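Local atomic coordinates of eukaryotic peptide chain release factor GTP-binding subunit (Schizosaccharomyces pombe, PDB entry 1R5B), a protein that is the GTP-binding subunit of a eukaryotic peptide chain release factor and belongs to the EF-Tu and eEF1A family of multidomain translation factors. Residues E290-A295 with Y442-R447; A367-L372 with T456-K461; S396-L401 with E427-T432; L401-K406 with K420-I425; G446-R451 with G460-I465. All coordinates share one frame; numbering follows the deposited sequence.

Contact 1: E290-A295 with Y442-R447; sequences EGKIEA and YQYMGR
Glu294 and Tyr444 mark the nearest approach of the two backbones, 7.2 Å from CA to CA; no hydrogen bond joins the segments directly, and side chains and one water bridge the gap. Strand 287-292 ends within segment 290-295, and just beyond it Glu294 and Ala295 both face Ile275 in a classic beta bulge. Segment 442-447 is a weakly bonded helical turn, in which Met445 N reaches back to Tyr442 O at 2.9 Å. As in other EF-Tu-like factors, two beta domains meet here: the strand belongs to the eight-stranded antiparallel sheet of the middle domain, the turn to the eEF1A-like C-terminal domain. Lys292 suits its place because it is long and cationic; with CG anti to the backbone N (chi1 -171°) and the rest of the chain extended, NZ arrives over a face of the Tyr444 ring, 4.5 Å from the centroid of that ring and 26° off its normal, a cation-pi contact. Glu294 crosses Tyr444 at about a right angle, its OE1 3.4 Å from Tyr444 CB and its carboxylate plane turned 35° from the ring. A water donates to Glu294 OE1 at 2.8 Å and accepts from Tyr444 N at 3.1 Å, which links the carboxylate to the turn. Glu294 CG lies 3.8 Å from Met445 SD, and both side chains also touch Pro277. The small Ala295 brings CB to 3.6 Å from Tyr442 CE2.

Contact 2: A367-L372 with T456-K461; sequences AQIAIL and TVAVGK
Leu372 N donates to Val457 O at 2.8 Å, from above the carbonyl plane, and Val459 N donates to Ala370 O at 3.1 Å. These bonds join neighbouring antiparallel strands, 364-371 and 457-466, in the six-stranded sheet of the eEF1A-like C-terminal domain. Their short axes run 155° apart, and the bonds are bent rather than straight, in keeping with an irregular pairing. At the far end Gln368 faces Lys461 as a hydrogen-bonded pair, although Gln368 N to Lys461 O is a weak bond. On the face that carries this pair the two long side chains lie alongside, pointing the same way, with Gln368 NE2 3.4 Å from Lys461 CE. Lys461 NZ is hydrogen-bonded to Met38 O. Leu372 crosses Thr456 at about a right angle, its CD1 4.0 Å from Thr456 OG1. Small and branched apolar residues pack between the strands: on one face Ile369 CG1 meets Ala458 CB at 3.9 Å. On the other face Ala370 CB lies 3.9 Å from Val459 CG2, the methyl standing between the valine's backbone N and carbonyl carbon.

Contact 3: S396-L401 with E427-T432; sequences SFAKLL and ELETQT
Lys399 runs alongside Glu427, the two side chains pointing the same way. Its CB lies 4.0 Å from Glu427 CB, where aliphatic carbon meets aliphatic carbon. CG stands beside the backbone N (chi1 -61°), and from there the extended chain carries CD past Glu427 OE1 at 3.4 Å. A bend at chi4 then turns NZ onto that same oxygen, Glu427 OE1, at 2.8 Å, a salt bridge on the syn side of the carboxylate and 24° out of its plane. A long charged pair suits this place near the surface, since its methylenes pack while its ends stay polar. Behind it, Ala398 N donates to Glu427 O at 3.1 Å in a fairly straight bond, although the donor sits above the carbonyl plane. The backbones of Ser396 and Glu429 are doubly bonded: Ser396 N to Glu429 O and Glu429 N to Ser396 O are both 3.0 Å. On the apolar face Phe397 and Leu428 lie alongside each other; Leu428 CD1 comes obliquely to Phe397 CD1 at 3.3 Å, and the ring also touches Ile369. Glu429 has a long, weak ion pair with Arg364. Ser396 and Glu429 thus lie on one face and Phe397 and Leu428 on the other, the alternation of an antiparallel beta pairing: strand 396-397 is outermost, within this chain, in the C-terminal domain's sheet and pairs there with strand 426-430.

Contact 4: L401-K406 with K420-I425; sequences LHKLDK and KGMKII
His402 swings CG beside its backbone N and opposite the carbonyl carbon (chi1 -65°), which lays its side chain alongside Ile425. ND1 of His402 then donates to Ile425 O at 3.4 Å, a weak bond that meets the oxygen at the ring's edge. Lys403 takes another course: CG is anti to the backbone N (chi1 -162°) and the chain bends at chi2 and chi3, bringing CD to 3.3 Å from Met422 CE as the two side chains cross at about a right angle. The backbones are joined lightly. Ile425 N gives His402 O a second weak bond, again 3.4 Å, and Ile424 CA makes a CA-H...O contact with His402 O at 3.1 Å. Both segments belong to the long irregular connection between strands 396-397 and 426-430 of the eEF1A-like C-terminal domain, and here its outgoing and returning limbs meet, 127° apart in direction. The returning limb lies against the sheet: Ile424 packs on Ile369 and Ile425 on Ile366, apolar side chains against apolar strands. Leu404 crosses Ile425 nearly perpendicularly, its CD1 3.5 Å from Ile425 CG2, so one methyl group is shared between Leu404 and His402, whose CB is 3.4 Å from Ile425 CG2. Polar chains occupy the outer side, where Lys423 NZ lies 4.4 Å from Asp405 OD2, opposite charges near each other but beyond salt-bridge distance.

Contact 5: G446-R451 with G460-I465; sequences GRFTLR and GKVVKI
Gly446 and Val462 open the pairing of a beta hairpin, strands 447-451 and 457-466, in the sheet of the eEF1A-like C-terminal domain. Gly446 O accepts from Val462 N at 2.9 Å, in the carbonyl plane, and the same Gly446 O is brushed by Val462 CG1 at 3.2 Å. Where the helical turn passes into the strand, Gly446 CA lies 3.5 Å from Val462 CG1. Arg447 comes next, opposite Lys461 as a non-hydrogen-bonded pair; its side chain makes a cation-pi contact with Tyr39. Phe448 is the main contributor. Its N donates to Gly460 O at 2.8 Å, nearly along the C=O axis, and Phe448 O receives Gly460 N at 2.8 Å, a closed hydrogen-bonded pair. The ring's CG stands between the backbone N and the carbonyl carbon (chi1 59°), a rotation that folds the ring back across the opposite strand. Gly460 CA makes a CH-pi contact 3.9 Å from the centroid of the Phe448 ring and 20° off its normal; glycine is needed here, because a CB would collide with Phe448 CE1. The short strand axes run 133° apart, and the pairing continues as Leu450 bonds by its backbone to Ala458, while Arg451 reaches Glu29 in a salt bridge. On the Val462 side of the ring, Phe448 CE2 lies 4.0 Å from Val462 CG1.

Overall arrangement
From the N terminus, contact 1 opens first, at 290-295 in the middle domain, and closes at 442-447 in the C-terminal domain, tying the two together. Contact 2 opens inside that loop at 367-372 but closes beyond it, at 456-461, so contacts 1 and 2 cross. Nested within both are contact 3 and, inside it, contact 4; they share Leu401, and contact 4 closes at 420-425 before contact 3 does at 427-432. Contact 5 starts where contact 1 ends, sharing Gly446 and Arg447, and finishes on the same strand as contact 2. Contacts 2, 3 and 5 belong to one sheet, with contact 4 covering part of it through Ile424 against Ile369.

Contact 1: E290-A295 with Y442-R447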
# COMPACT_ATOMS: atom_id res chain seq x y z
N GLU A 290 0.17 -8.10 19.15
CA GLU A 290 0.53 -6.86 18.47
C GLU A 290 1.06 -7.16 17.09
O GLU A 290 1.71 -8.18 16.88
CB GLU A 290 1.54 -6.05 19.30
CG GLU A 290 2.94 -5.87 18.70
CD GLU A 290 3.14 -4.52 18.01
OE1 GLU A 290 3.84 -3.65 18.62
OE2 GLU A 290 2.63 -4.32 16.87
N GLY A 291 0.78 -6.27 16.14
CA GLY A 291 1.26 -6.40 14.78
C GLY A 291 0.74 -5.31 13.86
O GLY A 291 -0.06 -4.46 14.27
N LYS A 292 1.20 -5.34 12.62
CA LYS A 292 0.78 -4.39 11.58
C LYS A 292 -0.15 -5.13 10.64
O LYS A 292 0.21 -6.16 10.11
CB LYS A 292 2.00 -3.86 10.81
CG LYS A 292 1.74 -2.67 9.83
CD LYS A 292 2.80 -2.64 8.69
CE LYS A 292 2.77 -1.34 7.88
NZ LYS A 292 3.52 -1.35 6.55
N ILE A 293 -1.34 -4.60 10.42
CA ILE A 293 -2.29 -5.21 9.50
C ILE A 293 -1.77 -5.06 8.07
O ILE A 293 -1.50 -3.96 7.62
CB ILE A 293 -3.67 -4.58 9.65
CG1 ILE A 293 -4.14 -4.70 11.09
CG2 ILE A 293 -4.65 -5.27 8.72
CD1 ILE A 293 -5.44 -3.96 11.40
N GLU A 294 -1.56 -6.18 7.39
CA GLU A 294 -1.04 -6.17 6.01
C GLU A 294 -2.13 -6.11 4.97
O GLU A 294 -1.92 -5.59 3.87
CB GLU A 294 -0.15 -7.38 5.76
CG GLU A 294 1.10 -7.39 6.62
CD GLU A 294 2.00 -6.19 6.40
OE1 GLU A 294 2.04 -5.61 5.29
OE2 GLU A 294 2.70 -5.85 7.37
N ALA A 295 -3.30 -6.62 5.32
CA ALA A 295 -4.43 -6.60 4.42
C ALA A 295 -5.71 -6.62 5.22
O ALA A 295 -5.75 -7.17 6.31
CB ALA A 295 -4.37 -7.83 3.50
N TYR A 442 0.85 -9.57 -1.69
CA TYR A 442 1.02 -8.87 -0.43
C TYR A 442 2.52 -8.80 -0.11
O TYR A 442 3.11 -9.76 0.40
CB TYR A 442 0.25 -9.59 0.69
CG TYR A 442 -1.20 -9.90 0.37
CD1 TYR A 442 -1.56 -11.11 -0.20
CD2 TYR A 442 -2.20 -8.99 0.66
CE1 TYR A 442 -2.88 -11.40 -0.50
CE2 TYR A 442 -3.52 -9.27 0.35
CZ TYR A 442 -3.85 -10.47 -0.22
OH TYR A 442 -5.16 -10.72 -0.53
N GLN A 443 3.13 -7.66 -0.41
CA GLN A 443 4.58 -7.48 -0.32
C GLN A 443 5.23 -8.01 0.96
O GLN A 443 6.10 -8.86 0.87
CB GLN A 443 4.93 -6.01 -0.54
CG GLN A 443 4.73 -5.55 -1.97
CD GLN A 443 5.41 -4.22 -2.27
OE1 GLN A 443 5.55 -3.39 -1.37
NE2 GLN A 443 5.82 -4.02 -3.53
N TYR A 444 4.81 -7.53 2.13
CA TYR A 444 5.43 -7.93 3.39
C TYR A 444 5.18 -9.39 3.75
O TYR A 444 5.86 -9.92 4.62
CB TYR A 444 5.02 -7.01 4.55
CG TYR A 444 5.61 -5.61 4.42
CD1 TYR A 444 5.00 -4.63 3.62
CD2 TYR A 444 6.79 -5.25 5.10
CE1 TYR A 444 5.53 -3.35 3.49
CE2 TYR A 444 7.33 -3.95 4.96
CZ TYR A 444 6.70 -3.01 4.16
OH TYR A 444 7.24 -1.74 4.03
N MET A 445 4.21 -10.03 3.09
CA MET A 445 3.97 -11.46 3.28
C MET A 445 4.83 -12.34 2.37
O MET A 445 4.90 -13.56 2.56
CB MET A 445 2.49 -11.79 3.07
CG MET A 445 1.52 -11.08 4.02
SD MET A 445 2.03 -10.97 5.70
CE MET A 445 1.86 -12.57 6.14
N GLY A 446 5.47 -11.73 1.37
CA GLY A 446 6.36 -12.44 0.47
C GLY A 446 7.82 -11.98 0.46
O GLY A 446 8.59 -12.48 -0.35
N ARG A 447 8.19 -11.07 1.35
CA ARG A 447 9.55 -10.52 1.38
C ARG A 447 10.37 -11.12 2.53
O ARG A 447 9.91 -11.08 3.67
CB ARG A 447 9.47 -9.00 1.54
CG ARG A 447 10.79 -8.29 1.73
CD ARG A 447 10.75 -6.81 1.34
NE ARG A 447 11.93 -6.07 1.78
CZ ARG A 447 12.15 -4.77 1.53
NH1 ARG A 447 11.27 -4.06 0.84
NH2 ARG A 447 13.26 -4.19 1.97
O HOH W 1 1.87 -6.86 2.76

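Contact 2: A367-L372 with T456-K461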
# COMPACT_ATOMS: atom_id res chain seq x y z
N ALA A 367 11.20 -18.93 -5.10
CA ALA A 367 11.73 -17.68 -4.52
C ALA A 367 13.01 -17.12 -5.19
O ALA A 367 14.03 -17.81 -5.28
CB ALA A 367 12.00 -17.89 -3.04
N GLN A 368 12.92 -15.86 -5.64
CA GLN A 368 14.07 -15.11 -6.14
C GLN A 368 14.92 -14.63 -4.98
O GLN A 368 14.37 -14.14 -3.99
CB GLN A 368 13.62 -13.88 -6.92
CG GLN A 368 12.96 -14.14 -8.27
CD GLN A 368 12.93 -12.90 -9.16
OE1 GLN A 368 12.08 -12.79 -10.05
NE2 GLN A 368 13.84 -11.96 -8.91
N ILE A 369 16.24 -14.69 -5.12
CA ILE A 369 17.16 -14.44 -4.00
C ILE A 369 18.45 -13.72 -4.41
O ILE A 369 18.72 -13.54 -5.60
CB ILE A 369 17.49 -15.78 -3.28
CG1 ILE A 369 17.53 -15.62 -1.75
CG2 ILE A 369 18.81 -16.38 -3.77
CD1 ILE A 369 17.25 -16.93 -1.00
N ALA A 370 19.23 -13.33 -3.41
CA ALA A 370 20.45 -12.57 -3.65
C ALA A 370 21.44 -12.78 -2.51
O ALA A 370 21.22 -12.28 -1.41
CB ALA A 370 20.12 -11.09 -3.81
N ILE A 371 22.52 -13.50 -2.80
CA ILE A 371 23.54 -13.82 -1.80
C ILE A 371 24.35 -12.56 -1.51
O ILE A 371 24.57 -11.76 -2.42
CB ILE A 371 24.44 -14.97 -2.33
CG1 ILE A 371 23.65 -16.29 -2.33
CG2 ILE A 371 25.73 -15.11 -1.49
CD1 ILE A 371 22.66 -16.43 -3.48
N LEU A 372 24.82 -12.42 -0.27
CA LEU A 372 25.37 -11.15 0.23
C LEU A 372 26.86 -11.16 0.66
O LEU A 372 27.55 -10.16 0.42
CB LEU A 372 24.50 -10.60 1.38
CG LEU A 372 23.47 -9.53 0.99
CD1 LEU A 372 22.34 -9.44 2.02
CD2 LEU A 372 24.14 -8.17 0.81
N THR A 456 23.33 -11.90 8.59
CA THR A 456 22.80 -11.86 7.22
C THR A 456 23.47 -12.84 6.24
O THR A 456 24.47 -13.47 6.59
CB THR A 456 22.79 -10.39 6.67
OG1 THR A 456 21.64 -10.18 5.84
CG2 THR A 456 23.98 -10.08 5.72
N VAL A 457 22.89 -12.99 5.05
CA VAL A 457 23.48 -13.78 3.96
C VAL A 457 22.73 -13.69 2.63
O VAL A 457 23.34 -13.83 1.58
CB VAL A 457 23.65 -15.30 4.29
CG1 VAL A 457 25.07 -15.60 4.84
CG2 VAL A 457 22.55 -15.81 5.22
N ALA A 458 21.42 -13.51 2.66
CA ALA A 458 20.68 -13.29 1.42
C ALA A 458 19.41 -12.46 1.61
O ALA A 458 19.08 -12.05 2.72
CB ALA A 458 20.36 -14.63 0.75
N VAL A 459 18.73 -12.18 0.50
CA VAL A 459 17.42 -11.53 0.51
C VAL A 459 16.62 -12.03 -0.68
O VAL A 459 17.17 -12.31 -1.75
CB VAL A 459 17.50 -9.98 0.44
CG1 VAL A 459 17.80 -9.39 1.82
CG2 VAL A 459 18.52 -9.51 -0.58
N GLY A 460 15.30 -12.13 -0.51
CA GLY A 460 14.46 -12.70 -1.54
C GLY A 460 12.98 -12.45 -1.38
O GLY A 460 12.52 -12.04 -0.32
N LYS A 461 12.25 -12.69 -2.46
CA LYS A 461 10.80 -12.63 -2.47
C LYS A 461 10.23 -13.94 -3.00
O LYS A 461 10.89 -14.60 -3.79
CB LYS A 461 10.33 -11.46 -3.34
CG LYS A 461 10.65 -11.58 -4.83
CD LYS A 461 11.05 -10.22 -5.42
CE LYS A 461 11.65 -10.35 -6.82
NZ LYS A 461 11.12 -9.31 -7.75

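Contact 3: S396-L401 with E427-T432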
# COMPACT_ATOMS: atom_id res chain seq x y z
N SER A 396 15.53 -24.68 3.19
CA SER A 396 16.52 -25.34 2.35
C SER A 396 16.08 -25.36 0.89
O SER A 396 14.88 -25.26 0.59
CB SER A 396 16.73 -26.78 2.83
OG SER A 396 15.52 -27.52 2.74
N PHE A 397 17.04 -25.50 -0.02
CA PHE A 397 16.73 -25.45 -1.45
C PHE A 397 16.47 -26.87 -1.93
O PHE A 397 17.11 -27.79 -1.47
CB PHE A 397 17.86 -24.78 -2.23
CG PHE A 397 18.08 -23.33 -1.85
CD1 PHE A 397 17.57 -22.30 -2.63
CD2 PHE A 397 18.80 -23.00 -0.69
CE1 PHE A 397 17.77 -20.97 -2.27
CE2 PHE A 397 19.00 -21.67 -0.32
CZ PHE A 397 18.49 -20.66 -1.11
N ALA A 398 15.52 -27.03 -2.85
CA ALA A 398 15.08 -28.34 -3.31
C ALA A 398 15.39 -28.54 -4.79
O ALA A 398 16.01 -29.53 -5.16
CB ALA A 398 13.58 -28.51 -3.05
N LYS A 399 14.93 -27.61 -5.62
CA LYS A 399 15.16 -27.67 -7.06
C LYS A 399 15.82 -26.38 -7.56
O LYS A 399 15.18 -25.60 -8.28
CB LYS A 399 13.83 -27.91 -7.81
CG LYS A 399 13.12 -29.21 -7.44
CD LYS A 399 11.97 -29.50 -8.40
CE LYS A 399 11.32 -30.86 -8.13
NZ LYS A 399 9.97 -30.72 -7.53
N LEU A 400 17.09 -26.17 -7.18
CA LEU A 400 17.89 -25.02 -7.64
C LEU A 400 17.80 -24.94 -9.16
O LEU A 400 18.21 -25.86 -9.86
CB LEU A 400 19.37 -25.13 -7.19
CG LEU A 400 20.03 -23.89 -6.56
CD1 LEU A 400 19.44 -23.60 -5.20
CD2 LEU A 400 21.54 -24.02 -6.43
N LEU A 401 17.25 -23.84 -9.65
CA LEU A 401 16.79 -23.76 -11.04
C LEU A 401 17.53 -22.68 -11.86
O LEU A 401 18.03 -22.98 -12.96
CB LEU A 401 15.25 -23.54 -11.07
CG LEU A 401 14.36 -24.65 -11.65
CD1 LEU A 401 12.91 -24.45 -11.24
CD2 LEU A 401 14.47 -24.75 -13.17
N GLU A 427 12.84 -23.77 -6.03
CA GLU A 427 12.02 -24.33 -4.95
C GLU A 427 12.71 -24.26 -3.58
O GLU A 427 13.92 -24.47 -3.47
CB GLU A 427 11.63 -25.80 -5.23
CG GLU A 427 10.21 -25.99 -5.75
CD GLU A 427 9.64 -27.37 -5.45
OE1 GLU A 427 9.49 -28.18 -6.40
OE2 GLU A 427 9.33 -27.65 -4.27
N LEU A 428 11.90 -23.99 -2.56
CA LEU A 428 12.36 -23.95 -1.18
C LEU A 428 11.41 -24.78 -0.32
O LEU A 428 10.28 -25.05 -0.72
CB LEU A 428 12.41 -22.52 -0.65
CG LEU A 428 13.80 -21.89 -0.61
CD1 LEU A 428 14.36 -21.75 -2.03
CD2 LEU A 428 13.77 -20.53 0.11
N GLU A 429 11.88 -25.17 0.86
CA GLU A 429 11.12 -26.02 1.75
C GLU A 429 11.44 -25.68 3.21
O GLU A 429 12.60 -25.33 3.55
CB GLU A 429 11.40 -27.50 1.44
CG GLU A 429 10.29 -28.19 0.66
CD GLU A 429 10.53 -29.68 0.46
OE1 GLU A 429 10.71 -30.41 1.47
OE2 GLU A 429 10.55 -30.14 -0.71
N THR A 430 10.42 -25.79 4.06
CA THR A 430 10.56 -25.62 5.52
C THR A 430 10.22 -26.91 6.27
O THR A 430 9.61 -27.82 5.69
CB THR A 430 9.63 -24.52 6.00
OG1 THR A 430 8.33 -24.72 5.45
CG2 THR A 430 10.05 -23.18 5.46
N GLN A 431 10.61 -26.99 7.54
CA GLN A 431 10.33 -28.17 8.38
C GLN A 431 8.91 -28.15 8.94
O GLN A 431 8.32 -29.21 9.18
CB GLN A 431 11.33 -28.29 9.55
CG GLN A 431 12.74 -28.72 9.15
CD GLN A 431 12.77 -30.09 8.50
OE1 GLN A 431 12.96 -31.10 9.18
NE2 GLN A 431 12.58 -30.13 7.19
N THR A 432 8.38 -26.95 9.18
CA THR A 432 6.98 -26.79 9.57
C THR A 432 6.38 -25.61 8.83
O THR A 432 7.07 -24.63 8.59
CB THR A 432 6.84 -26.59 11.10
OG1 THR A 432 7.49 -25.38 11.50
CG2 THR A 432 7.57 -27.69 11.89

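Contact 4: L401-K406 with K420-I425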
# COMPACT_ATOMS: atom_id res chain seq x y z
N LEU A 401 17.25 -23.84 -9.65
CA LEU A 401 16.79 -23.76 -11.04
C LEU A 401 17.53 -22.68 -11.86
O LEU A 401 18.03 -22.98 -12.96
CB LEU A 401 15.25 -23.54 -11.07
CG LEU A 401 14.36 -24.65 -11.65
CD1 LEU A 401 12.91 -24.45 -11.24
CD2 LEU A 401 14.47 -24.75 -13.17
N HIS A 402 17.63 -21.46 -11.33
CA HIS A 402 18.14 -20.30 -12.10
C HIS A 402 19.10 -19.36 -11.35
O HIS A 402 19.13 -19.33 -10.12
CB HIS A 402 16.95 -19.49 -12.59
CG HIS A 402 16.08 -20.21 -13.57
ND1 HIS A 402 15.15 -21.13 -13.18
CD2 HIS A 402 16.00 -20.13 -14.92
CE1 HIS A 402 14.52 -21.60 -14.24
NE2 HIS A 402 15.02 -21.00 -15.31
N LYS A 403 19.87 -18.58 -12.12
CA LYS A 403 20.83 -17.59 -11.63
C LYS A 403 20.39 -16.13 -11.86
O LYS A 403 20.10 -15.41 -10.91
CB LYS A 403 22.20 -17.84 -12.28
CG LYS A 403 23.39 -17.20 -11.56
CD LYS A 403 24.66 -18.04 -11.73
CE LYS A 403 25.01 -18.22 -13.19
NZ LYS A 403 26.47 -18.50 -13.38
N LEU A 404 20.33 -15.71 -13.13
CA LEU A 404 19.99 -14.32 -13.52
C LEU A 404 21.15 -13.33 -13.34
O LEU A 404 22.02 -13.51 -12.47
CB LEU A 404 18.77 -13.78 -12.77
CG LEU A 404 17.54 -14.66 -12.48
CD1 LEU A 404 17.12 -14.50 -11.02
CD2 LEU A 404 16.37 -14.29 -13.39
N ASP A 405 21.15 -12.29 -14.17
CA ASP A 405 22.07 -11.15 -14.02
C ASP A 405 21.67 -9.97 -14.91
O ASP A 405 21.10 -10.16 -15.98
CB ASP A 405 23.50 -11.56 -14.35
CG ASP A 405 24.53 -10.46 -14.04
OD1 ASP A 405 24.52 -9.40 -14.72
OD2 ASP A 405 25.38 -10.56 -13.14
N LYS A 406 21.99 -8.76 -14.46
CA LYS A 406 21.76 -7.50 -15.19
C LYS A 406 20.28 -7.36 -15.57
O LYS A 406 19.49 -6.87 -14.75
CB LYS A 406 22.71 -7.38 -16.40
CG LYS A 406 23.60 -6.14 -16.37
CD LYS A 406 24.88 -6.37 -15.56
CE LYS A 406 25.88 -5.21 -15.74
NZ LYS A 406 25.22 -3.87 -15.77
N LYS A 420 28.89 -14.87 -3.66
CA LYS A 420 28.73 -13.42 -3.52
C LYS A 420 28.19 -12.76 -4.80
O LYS A 420 28.77 -12.91 -5.88
CB LYS A 420 30.06 -12.77 -3.13
CG LYS A 420 29.94 -11.35 -2.56
CD LYS A 420 31.30 -10.64 -2.48
CE LYS A 420 31.99 -10.88 -1.14
NZ LYS A 420 33.48 -10.96 -1.29
N GLY A 421 27.06 -12.05 -4.67
CA GLY A 421 26.49 -11.26 -5.75
C GLY A 421 25.65 -12.03 -6.76
O GLY A 421 25.31 -11.50 -7.83
N MET A 422 25.30 -13.27 -6.42
CA MET A 422 24.51 -14.12 -7.30
C MET A 422 23.02 -13.98 -6.94
O MET A 422 22.68 -13.32 -5.96
CB MET A 422 24.98 -15.58 -7.15
CG MET A 422 24.73 -16.46 -8.36
SD MET A 422 25.67 -17.97 -8.24
CE MET A 422 24.46 -19.20 -8.62
N LYS A 423 22.16 -14.59 -7.76
CA LYS A 423 20.71 -14.52 -7.62
C LYS A 423 20.04 -15.94 -7.70
O LYS A 423 20.75 -16.95 -7.59
CB LYS A 423 20.18 -13.56 -8.69
CG LYS A 423 20.20 -12.07 -8.27
CD LYS A 423 21.33 -11.26 -8.92
CE LYS A 423 20.79 -10.24 -9.92
NZ LYS A 423 21.86 -9.55 -10.71
N ILE A 424 18.71 -16.02 -7.83
CA ILE A 424 18.01 -17.31 -8.02
C ILE A 424 16.53 -17.25 -8.46
O ILE A 424 15.86 -16.24 -8.31
CB ILE A 424 18.07 -18.16 -6.71
CG1 ILE A 424 18.15 -19.67 -7.03
CG2 ILE A 424 16.86 -17.84 -5.83
CD1 ILE A 424 17.39 -20.59 -6.03
N ILE A 425 16.03 -18.37 -9.00
CA ILE A 425 14.58 -18.66 -9.06
C ILE A 425 14.34 -20.18 -8.91
O ILE A 425 14.43 -20.93 -9.88
CB ILE A 425 13.90 -18.00 -10.35
CG1 ILE A 425 13.11 -19.00 -11.23
CG2 ILE A 425 14.91 -17.22 -11.20
CD1 ILE A 425 11.77 -19.45 -10.64

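Contact 5: G446-R451 with G460-I465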
# COMPACT_ATOMS: atom_id res chain seq x y z
N GLY A 446 5.47 -11.73 1.37
CA GLY A 446 6.36 -12.44 0.47
C GLY A 446 7.82 -11.98 0.46
O GLY A 446 8.59 -12.48 -0.35
N ARG A 447 8.19 -11.07 1.35
CA ARG A 447 9.55 -10.52 1.38
C ARG A 447 10.37 -11.12 2.53
O ARG A 447 9.91 -11.08 3.67
CB ARG A 447 9.47 -9.00 1.54
CG ARG A 447 10.79 -8.29 1.73
CD ARG A 447 10.75 -6.81 1.34
NE ARG A 447 11.93 -6.07 1.78
CZ ARG A 447 12.15 -4.77 1.53
NH1 ARG A 447 11.27 -4.06 0.84
NH2 ARG A 447 13.26 -4.19 1.97
N PHE A 448 11.57 -11.64 2.25
CA PHE A 448 12.38 -12.33 3.28
C PHE A 448 13.91 -12.13 3.26
O PHE A 448 14.52 -11.86 2.21
CB PHE A 448 12.05 -13.82 3.28
CG PHE A 448 12.30 -14.52 1.98
CD1 PHE A 448 13.56 -15.05 1.70
CD2 PHE A 448 11.27 -14.71 1.07
CE1 PHE A 448 13.79 -15.73 0.53
CE2 PHE A 448 11.50 -15.40 -0.12
CZ PHE A 448 12.76 -15.90 -0.39
N THR A 449 14.52 -12.25 4.44
CA THR A 449 15.98 -12.20 4.60
C THR A 449 16.54 -13.44 5.33
O THR A 449 15.95 -13.92 6.31
CB THR A 449 16.42 -10.89 5.35
OG1 THR A 449 16.57 -11.14 6.75
CG2 THR A 449 15.35 -9.82 5.30
N LEU A 450 17.68 -13.95 4.85
CA LEU A 450 18.32 -15.16 5.39
C LEU A 450 19.47 -14.81 6.34
O LEU A 450 20.21 -13.87 6.11
CB LEU A 450 18.81 -16.05 4.25
CG LEU A 450 17.73 -16.92 3.57
CD1 LEU A 450 16.39 -16.21 3.43
CD2 LEU A 450 18.20 -17.39 2.22
N ARG A 451 19.59 -15.58 7.42
CA ARG A 451 20.60 -15.35 8.46
C ARG A 451 21.38 -16.64 8.75
O ARG A 451 20.78 -17.68 9.03
CB ARG A 451 19.93 -14.85 9.75
CG ARG A 451 19.73 -13.34 9.80
CD ARG A 451 20.22 -12.68 11.09
NE ARG A 451 20.83 -11.37 10.85
CZ ARG A 451 21.14 -10.49 11.80
NH1 ARG A 451 20.90 -10.75 13.09
NH2 ARG A 451 21.70 -9.33 11.47
N GLY A 460 15.30 -12.13 -0.51
CA GLY A 460 14.46 -12.70 -1.54
C GLY A 460 12.98 -12.45 -1.38
O GLY A 460 12.52 -12.04 -0.32
N LYS A 461 12.25 -12.69 -2.46
CA LYS A 461 10.80 -12.63 -2.47
C LYS A 461 10.23 -13.94 -3.00
O LYS A 461 10.89 -14.60 -3.79
CB LYS A 461 10.33 -11.46 -3.34
CG LYS A 461 10.65 -11.58 -4.83
CD LYS A 461 11.05 -10.22 -5.42
CE LYS A 461 11.65 -10.35 -6.82
NZ LYS A 461 11.12 -9.31 -7.75
N VAL A 462 9.01 -14.29 -2.59
CA VAL A 462 8.38 -15.53 -3.03
C VAL A 462 7.53 -15.24 -4.25
O VAL A 462 6.90 -14.21 -4.30
CB VAL A 462 7.56 -16.27 -1.90
CG1 VAL A 462 7.55 -15.51 -0.58
CG2 VAL A 462 6.14 -16.63 -2.35
N VAL A 463 7.53 -16.14 -5.24
CA VAL A 463 6.85 -15.92 -6.52
C VAL A 463 5.73 -16.92 -6.82
O VAL A 463 4.92 -16.69 -7.72
CB VAL A 463 7.86 -15.90 -7.72
CG1 VAL A 463 8.61 -17.22 -7.85
CG2 VAL A 463 7.16 -15.53 -9.04
N LYS A 464 5.71 -18.03 -6.10
CA LYS A 464 4.62 -19.00 -6.24
C LYS A 464 4.48 -19.87 -4.99
O LYS A 464 5.48 -20.28 -4.41
CB LYS A 464 4.83 -19.87 -7.48
CG LYS A 464 3.71 -20.91 -7.71
CD LYS A 464 3.54 -21.30 -9.19
CE LYS A 464 3.64 -22.82 -9.40
NZ LYS A 464 2.71 -23.33 -10.46
N ILE A 465 3.24 -20.12 -4.59
CA ILE A 465 2.93 -21.02 -3.48
C ILE A 465 2.63 -22.39 -4.07
O ILE A 465 2.05 -22.48 -5.14
CB ILE A 465 1.68 -20.54 -2.71
CG1 ILE A 465 1.84 -19.08 -2.25
CG2 ILE A 465 1.35 -21.48 -1.53
CD1 ILE A 465 2.90 -18.87 -1.21